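Local coordinates for protein agmatinase (Deinococcus radiodurans, PDB 1WOH) that probably catalyses the hydrolysis of agmatine to putrescine and urea, as a manganese-dependent member of the arginase family, at residues V113-G118 and E295-V300; A132-L137 and T266-D271; G213-L218 and L258-A263. One frame throughout, in Å; residues are numbered along the deposited sequence.

Contact 1: V113-G118 and E295-V300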
loop_
_atom_site.group_PDB
_atom_site.type_symbol
_atom_site.label_atom_id
_atom_site.label_comp_id
_atom_site.label_asym_id
_atom_site.label_seq_id
_atom_site.Cartn_x
_atom_site.Cartn_y
_atom_site.Cartn_z
ATOM N N VAL A 113 35.716 -1.500 12.879
ATOM C CA VAL A 113 35.005 -1.207 11.645
ATOM C C VAL A 113 33.678 -0.525 11.927
ATOM O O VAL A 113 32.762 -1.126 12.493
ATOM C CB VAL A 113 34.717 -2.479 10.828
ATOM C CG1 VAL A 113 34.072 -2.094 9.495
ATOM C CG2 VAL A 113 36.005 -3.264 10.597
ATOM N N PRO A 114 33.563 0.757 11.559
ATOM C CA PRO A 114 32.303 1.461 11.798
ATOM C C PRO A 114 31.362 1.226 10.620
ATOM O O PRO A 114 31.803 1.161 9.475
ATOM C CB PRO A 114 32.741 2.913 11.904
ATOM C CG PRO A 114 33.866 2.971 10.912
ATOM C CD PRO A 114 34.635 1.702 11.195
ATOM N N VAL A 115 30.077 1.075 10.916
ATOM C CA VAL A 115 29.057 0.873 9.893
ATOM C C VAL A 115 28.098 2.049 9.967
ATOM O O VAL A 115 27.454 2.277 10.995
ATOM C CB VAL A 115 28.291 -0.432 10.128
ATOM C CG1 VAL A 115 27.152 -0.555 9.128
ATOM C CG2 VAL A 115 29.249 -1.610 9.996
ATOM N N PHE A 116 28.019 2.795 8.869
ATOM C CA PHE A 116 27.169 3.978 8.794
ATOM C C PHE A 116 25.916 3.713 7.980
ATOM O O PHE A 116 25.995 3.340 6.812
ATOM C CB PHE A 116 27.953 5.131 8.164
ATOM C CG PHE A 116 29.231 5.452 8.887
ATOM C CD1 PHE A 116 30.458 5.359 8.234
ATOM C CD2 PHE A 116 29.212 5.820 10.228
ATOM C CE1 PHE A 116 31.643 5.626 8.911
ATOM C CE2 PHE A 116 30.392 6.086 10.909
ATOM C CZ PHE A 116 31.608 5.988 10.249
ATOM N N LEU A 117 24.765 3.947 8.597
ATOM C CA LEU A 117 23.481 3.726 7.948
ATOM C C LEU A 117 22.841 5.050 7.515
ATOM O O LEU A 117 22.453 5.857 8.357
ATOM C CB LEU A 117 22.542 2.992 8.916
ATOM C CG LEU A 117 23.151 1.762 9.603
ATOM C CD1 LEU A 117 22.196 1.223 10.650
ATOM C CD2 LEU A 117 23.462 0.695 8.570
ATOM N N GLY A 118 22.745 5.265 6.206
ATOM C CA GLY A 118 22.129 6.482 5.698
ATOM C C GLY A 118 20.620 6.291 5.646
ATOM O O GLY A 118 20.145 5.205 5.976
ATOM N N GLU A 295 26.702 -9.770 5.986
ATOM C CA GLU A 295 27.528 -10.693 5.224
ATOM C C GLU A 295 28.856 -10.027 4.885
ATOM O O GLU A 295 29.907 -10.672 4.897
ATOM C CB GLU A 295 26.829 -11.145 3.940
ATOM C CG GLU A 295 27.648 -12.174 3.153
ATOM C CD GLU A 295 26.856 -12.852 2.050
ATOM O OE1 GLU A 295 27.439 -13.678 1.319
ATOM O OE2 GLU A 295 25.654 -12.559 1.912
ATOM N N THR A 296 28.823 -8.731 4.591
ATOM C CA THR A 296 30.065 -8.038 4.274
ATOM C C THR A 296 30.994 -8.077 5.484
ATOM O O THR A 296 32.194 -8.318 5.345
ATOM C CB THR A 296 29.805 -6.577 3.855
ATOM O OG1 THR A 296 29.046 -6.566 2.637
ATOM C CG2 THR A 296 31.124 -5.847 3.619
ATOM N N LEU A 297 30.445 -7.852 6.671
ATOM C CA LEU A 297 31.257 -7.894 7.882
ATOM C C LEU A 297 31.839 -9.295 8.099
ATOM O O LEU A 297 32.953 -9.435 8.611
ATOM C CB LEU A 297 30.427 -7.468 9.092
ATOM C CG LEU A 297 30.017 -5.990 9.108
ATOM C CD1 LEU A 297 29.022 -5.738 10.229
ATOM C CD2 LEU A 297 31.250 -5.115 9.280
ATOM N N CYS A 298 31.094 -10.328 7.717
ATOM C CA CYS A 298 31.598 -11.695 7.863
ATOM C C CYS A 298 32.863 -11.804 7.035
ATOM O O CYS A 298 33.877 -12.332 7.491
ATOM C CB CYS A 298 30.597 -12.722 7.335
ATOM S SG CYS A 298 29.220 -13.083 8.406
ATOM N N GLU A 299 32.784 -11.307 5.803
ATOM C CA GLU A 299 33.913 -11.338 4.890
ATOM C C GLU A 299 35.056 -10.499 5.443
ATOM O O GLU A 299 36.206 -10.927 5.431
ATOM C CB GLU A 299 33.500 -10.808 3.513
ATOM C CG GLU A 299 32.453 -11.647 2.776
ATOM C CD GLU A 299 32.949 -13.038 2.413
ATOM O OE1 GLU A 299 34.180 -13.229 2.329
ATOM O OE2 GLU A 299 32.108 -13.939 2.193
ATOM N N VAL A 300 34.744 -9.299 5.930
ATOM C CA VAL A 300 35.785 -8.430 6.474
ATOM C C VAL A 300 36.570 -9.119 7.594
ATOM O O VAL A 300 37.793 -9.227 7.528
ATOM C CB VAL A 300 35.189 -7.107 7.015
ATOM C CG1 VAL A 300 36.232 -6.347 7.825
ATOM C CG2 VAL A 300 34.716 -6.243 5.851
#
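Val113 CA and Leu297 CA, 8.5 Å apart, are the nearest alpha carbons of the two segments. At that spacing only side chains meet, and all four that do so are buried aliphatics. Leu297 reaches from the helix toward two residues of 113-118. Its CD2 touches Val113 CG1 at 4.1 Å, the two side chains lying alongside and running opposite ways. The same CD2 meets Val115 CG2, also at 4.1 Å. Leu297 CD1 lies just as near that methyl, so both ends of the leucine fork rest on Val115. The second branch of Val113 serves a different partner. With CG1 anti to the backbone N (chi1 -175°), CG2 is left to meet Val300 CG1 tip to tip at 4.2 Å. Val300 lies one helical turn beyond Leu297, so Val113 spans two successive positions on one helix face. Helix 284-302 thereby packs against the sheet near the start of strand 114-118. The flanking strands take part as well: Leu297 and Val115 touch Val31 of strand 31-36, while Val300 packs on Val267 of strand 266-273. Helix 251-264 lies beside helix 284-302, with Leu258 against Thr296.

Contact 2: A132-L137 and T266-D271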
loop_
_atom_site.group_PDB
_atom_site.type_symbol
_atom_site.label_atom_id
_atom_site.label_comp_id
_atom_site.label_asym_id
_atom_site.label_seq_id
_atom_site.Cartn_x
_atom_site.Cartn_y
_atom_site.Cartn_z
ATOM N N ALA A 132 40.222 11.532 7.816
ATOM C CA ALA A 132 41.304 12.375 7.323
ATOM C C ALA A 132 42.691 11.807 7.627
ATOM O O ALA A 132 43.642 12.059 6.888
ATOM C CB ALA A 132 41.175 13.778 7.910
ATOM N N ASP A 133 42.804 11.035 8.703
ATOM C CA ASP A 133 44.093 10.472 9.093
ATOM C C ASP A 133 44.436 9.127 8.467
ATOM O O ASP A 133 45.432 8.506 8.838
ATOM C CB ASP A 133 44.180 10.365 10.621
ATOM C CG ASP A 133 43.179 9.382 11.200
ATOM O OD1 ASP A 133 43.038 9.343 12.441
ATOM O OD2 ASP A 133 42.540 8.644 10.421
ATOM N N VAL A 134 43.616 8.669 7.524
ATOM C CA VAL A 134 43.878 7.393 6.860
ATOM C C VAL A 134 44.728 7.619 5.612
ATOM O O VAL A 134 44.285 8.236 4.641
ATOM C CB VAL A 134 42.560 6.685 6.460
ATOM C CG1 VAL A 134 42.867 5.385 5.733
ATOM C CG2 VAL A 134 41.722 6.417 7.698
ATOM N N PRO A 135 45.971 7.111 5.618
ATOM C CA PRO A 135 46.869 7.279 4.470
ATOM C C PRO A 135 46.381 6.618 3.185
ATOM O O PRO A 135 45.928 5.472 3.197
ATOM C CB PRO A 135 48.184 6.684 4.974
ATOM C CG PRO A 135 47.726 5.616 5.910
ATOM C CD PRO A 135 46.612 6.301 6.670
ATOM N N ASP A 136 46.479 7.357 2.083
ATOM C CA ASP A 136 46.075 6.873 0.769
ATOM C C ASP A 136 44.725 6.179 0.811
ATOM O O ASP A 136 44.572 5.065 0.316
ATOM C CB ASP A 136 47.131 5.918 0.213
ATOM C CG ASP A 136 48.463 6.603 -0.026
ATOM O OD1 ASP A 136 48.500 7.568 -0.816
ATOM O OD2 ASP A 136 49.471 6.180 0.579
ATOM N N LEU A 137 43.750 6.846 1.411
ATOM C CA LEU A 137 42.410 6.294 1.519
ATOM C C LEU A 137 41.804 6.024 0.144
ATOM O O LEU A 137 41.826 6.884 -0.751
ATOM C CB LEU A 137 41.512 7.257 2.300
ATOM C CG LEU A 137 40.027 6.885 2.384
ATOM C CD1 LEU A 137 39.885 5.592 3.165
ATOM C CD2 LEU A 137 39.234 8.017 3.060
ATOM N N THR A 266 42.571 -3.491 3.716
ATOM C CA THR A 266 42.297 -3.170 5.105
ATOM C C THR A 266 41.041 -2.301 5.063
ATOM O O THR A 266 41.102 -1.146 4.652
ATOM C CB THR A 266 43.443 -2.358 5.734
ATOM O OG1 THR A 266 44.648 -3.132 5.707
ATOM C CG2 THR A 266 43.109 -1.992 7.174
ATOM N N VAL A 267 39.911 -2.872 5.468
ATOM C CA VAL A 267 38.629 -2.164 5.468
ATOM C C VAL A 267 38.507 -1.263 6.699
ATOM O O VAL A 267 38.531 -1.744 7.834
ATOM C CB VAL A 267 37.458 -3.174 5.447
ATOM C CG1 VAL A 267 36.126 -2.439 5.394
ATOM C CG2 VAL A 267 37.606 -4.092 4.242
ATOM N N VAL A 268 38.363 0.041 6.463
ATOM C CA VAL A 268 38.276 1.024 7.540
ATOM C C VAL A 268 36.862 1.482 7.893
ATOM O O VAL A 268 36.651 2.145 8.914
ATOM C CB VAL A 268 39.127 2.269 7.193
ATOM C CG1 VAL A 268 40.557 1.843 6.891
ATOM C CG2 VAL A 268 38.538 2.991 5.982
ATOM N N GLY A 269 35.895 1.129 7.057
ATOM C CA GLY A 269 34.526 1.518 7.325
ATOM C C GLY A 269 33.610 1.199 6.162
ATOM O O GLY A 269 34.064 0.826 5.079
ATOM N N LEU A 270 32.311 1.348 6.390
ATOM C CA LEU A 270 31.322 1.079 5.354
ATOM C C LEU A 270 30.061 1.889 5.586
ATOM O O LEU A 270 29.637 2.063 6.729
ATOM C CB LEU A 270 30.962 -0.413 5.351
ATOM C CG LEU A 270 29.763 -0.858 4.500
ATOM C CD1 LEU A 270 29.927 -2.308 4.085
ATOM C CD2 LEU A 270 28.466 -0.659 5.286
ATOM N N ASP A 271 29.480 2.417 4.510
ATOM C CA ASP A 271 28.216 3.118 4.650
ATOM C C ASP A 271 27.213 2.447 3.728
ATOM O O ASP A 271 27.579 1.866 2.704
ATOM C CB ASP A 271 28.325 4.651 4.409
ATOM C CG ASP A 271 28.608 5.047 2.957
ATOM O OD1 ASP A 271 28.115 4.398 2.011
ATOM O OD2 ASP A 271 29.310 6.071 2.767
#
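Val134, which follows an Asp133 tied by a salt bridge to Arg108, is the first residue of 132-137 to meet the strand, and it does so through Val268. Val134 CA lies 8.5 Å from Val268 CA. The side chains point toward each other, and Val134 CG1 approaches Val268 CG1 at 4.4 Å, a loose contact. The loop is also held by its carbonyls. Val134 O accepts a hydrogen bond from Asn172 ND2, and Pro135 O accepts one from Asn223 ND2. Asp136 has positive backbone angles (phi 46°, psi 50°) and turns the chain toward strand 137-142. Leu137 makes the second touch. Its CG is set anti to the backbone N (chi1 174°), which carries CD1 along to Val268 CG2 at 4.1 Å. The leucine comes in at a slant to the valine. Val268 therefore offers one methyl to each partner, CG1 to Val134 and CG2 to Leu137. Phe131 touches both Leu137 and Val268 and adds an aromatic ring to this small apolar cluster. Val267, next to Val268, is turned to the other face of the sheet. Strand 223-229 lies between strands 137-142 and 266-273, so the contact spans one intervening strand near its start. This fits the arginase fold, a parallel sheet with helices on both faces. The manganese ligands Asp143 and Asp229 come at the opposite, C-terminal ends of their strands, far from this loop.

Contact 3: G213-L218 and L258-A263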
loop_
_atom_site.group_PDB
_atom_site.type_symbol
_atom_site.label_atom_id
_atom_site.label_comp_id
_atom_site.label_asym_id
_atom_site.label_seq_id
_atom_site.Cartn_x
_atom_site.Cartn_y
_atom_site.Cartn_z
ATOM N N GLY A 213 37.172 -9.898 -14.721
ATOM C CA GLY A 213 37.949 -8.734 -15.102
ATOM C C GLY A 213 37.688 -7.555 -14.185
ATOM O O GLY A 213 38.568 -6.725 -13.959
ATOM N N VAL A 214 36.472 -7.477 -13.656
ATOM C CA VAL A 214 36.108 -6.393 -12.750
ATOM C C VAL A 214 36.790 -6.571 -11.393
ATOM O O VAL A 214 37.381 -5.629 -10.859
ATOM C CB VAL A 214 34.571 -6.319 -12.566
ATOM C CG1 VAL A 214 34.222 -5.397 -11.408
ATOM C CG2 VAL A 214 33.923 -5.831 -13.862
ATOM N N LEU A 215 36.719 -7.778 -10.835
ATOM C CA LEU A 215 37.350 -8.032 -9.544
ATOM C C LEU A 215 38.852 -7.771 -9.646
ATOM O O LEU A 215 39.485 -7.363 -8.674
ATOM C CB LEU A 215 37.108 -9.480 -9.088
ATOM C CG LEU A 215 35.656 -9.957 -8.992
ATOM C CD1 LEU A 215 35.622 -11.380 -8.445
ATOM C CD2 LEU A 215 34.860 -9.026 -8.088
ATOM N N ALA A 216 39.415 -7.993 -10.830
ATOM C CA ALA A 216 40.844 -7.775 -11.044
ATOM C C ALA A 216 41.205 -6.291 -11.031
ATOM O O ALA A 216 42.376 -5.932 -10.900
ATOM C CB ALA A 216 41.279 -8.405 -12.361
ATOM N N GLN A 217 40.199 -5.430 -11.167
ATOM C CA GLN A 217 40.434 -3.992 -11.162
ATOM C C GLN A 217 40.322 -3.392 -9.762
ATOM O O GLN A 217 40.688 -2.239 -9.553
ATOM C CB GLN A 217 39.446 -3.279 -12.084
ATOM C CG GLN A 217 39.506 -3.711 -13.537
ATOM C CD GLN A 217 38.555 -2.910 -14.404
ATOM O OE1 GLN A 217 38.693 -1.693 -14.532
ATOM N NE2 GLN A 217 37.583 -3.586 -15.002
ATOM N N LEU A 218 39.818 -4.167 -8.808
ATOM C CA LEU A 218 39.672 -3.676 -7.441
ATOM C C LEU A 218 41.024 -3.448 -6.765
ATOM O O LEU A 218 42.025 -4.060 -7.135
ATOM C CB LEU A 218 38.834 -4.653 -6.614
ATOM C CG LEU A 218 37.399 -4.864 -7.102
ATOM C CD1 LEU A 218 36.730 -5.914 -6.235
ATOM C CD2 LEU A 218 36.628 -3.554 -7.043
ATOM N N LEU A 258 32.229 -6.905 -3.022
ATOM C CA LEU A 258 32.621 -6.517 -1.674
ATOM C C LEU A 258 33.517 -7.578 -1.029
ATOM O O LEU A 258 34.508 -7.253 -0.380
ATOM C CB LEU A 258 31.384 -6.289 -0.803
ATOM C CG LEU A 258 30.486 -5.132 -1.279
ATOM C CD1 LEU A 258 29.140 -5.176 -0.558
ATOM C CD2 LEU A 258 31.192 -3.797 -1.043
ATOM N N ALA A 259 33.162 -8.845 -1.211
ATOM C CA ALA A 259 33.941 -9.930 -0.626
ATOM C C ALA A 259 35.373 -9.915 -1.151
ATOM O O ALA A 259 36.329 -10.082 -0.386
ATOM C CB ALA A 259 33.278 -11.271 -0.930
ATOM N N ALA A 260 35.519 -9.708 -2.455
ATOM C CA ALA A 260 36.837 -9.679 -3.081
ATOM C C ALA A 260 37.683 -8.553 -2.504
ATOM O O ALA A 260 38.859 -8.743 -2.175
ATOM C CB ALA A 260 36.695 -9.512 -4.586
ATOM N N ALA A 261 37.082 -7.376 -2.377
ATOM C CA ALA A 261 37.800 -6.232 -1.839
ATOM C C ALA A 261 38.158 -6.442 -0.369
ATOM O O ALA A 261 39.246 -6.074 0.063
ATOM C CB ALA A 261 36.961 -4.964 -2.006
ATOM N N ALA A 262 37.250 -7.048 0.392
ATOM C CA ALA A 262 37.467 -7.281 1.818
ATOM C C ALA A 262 38.596 -8.276 2.089
ATOM O O ALA A 262 39.252 -8.217 3.131
ATOM C CB ALA A 262 36.177 -7.786 2.460
ATOM N N ALA A 263 38.820 -9.181 1.142
ATOM C CA ALA A 263 39.845 -10.205 1.290
ATOM C C ALA A 263 41.262 -9.733 0.997
ATOM O O ALA A 263 42.223 -10.352 1.446
ATOM C CB ALA A 263 39.514 -11.391 0.391
#
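Leu215 and Leu218 both close on the alanine-rich face of helix 251-264. The first residue of 258-263, Leu258, points away from them and packs on Leu292 of helix 284-302. Ala259 likewise looks elsewhere, to Glu299 of that helix. Ala260 is the centre of the contact. Its CB points at the other segment and receives two leucine methyls. Leu215 CD2 lies 4.0 Å from Ala260 CB, and Leu218 CD1 is equally close to the same carbon. The small side chain lets the backbones come near: Ala260 CA is 6.7 Å from Leu215 CA. The two leucines arrive together because a type I beta turn runs from Leu215 to Leu218, with Leu218 N hydrogen-bonded to Leu215 O at 3.2 Å. Both set CG anti to the carbonyl carbon (chi1 -56° and -62°). Leu215 starts off at an angle to the helix, and its end bends nearer. Ile257, one turn before Ala261, touches both leucines too. Helix 251-264 is the connecting helix of a beta-alpha-beta crossover between the neighbouring parallel strands 223-229 and 266-273. The 213-218 segment, on helix 211-215 and the beta turn, comes shortly before the first of these strands. Ala261 follows as the second alanine in the contact. Its CA is 6.4 Å from Leu218 CA. Leu218 CD1 lies 4.1 Å from Ala261 N and 4.3 Å from Ala261 CB, so the methyl rests on backbone as well as side chain. Ala261 CB also packs on Phe226 of strand 223-229. Ala262 then turns to Val300 of helix 284-302.

How the contacts relate
Contacts 1 and 2 share the central parallel sheet, and strands 114-118 and 266-273 are neighbours in it. Backbone hydrogen bonds between Pro114, Phe116 and Leu270 join them directly. Contact 1 is core, its centre about 8 Å from the chain centre. Contact 2 lies farther out, at about 13 Å, and is also buried, though its loop runs along the surface. Contact 3 is farther still, at about 16 Å, and only partly buried. Helices 284-302 and 251-264 link contacts 1 and 3 by packing side by side. All three are apolar, but branched valine and leucine meet in contacts 1 and 2, whereas contact 3 sets leucines on alanines.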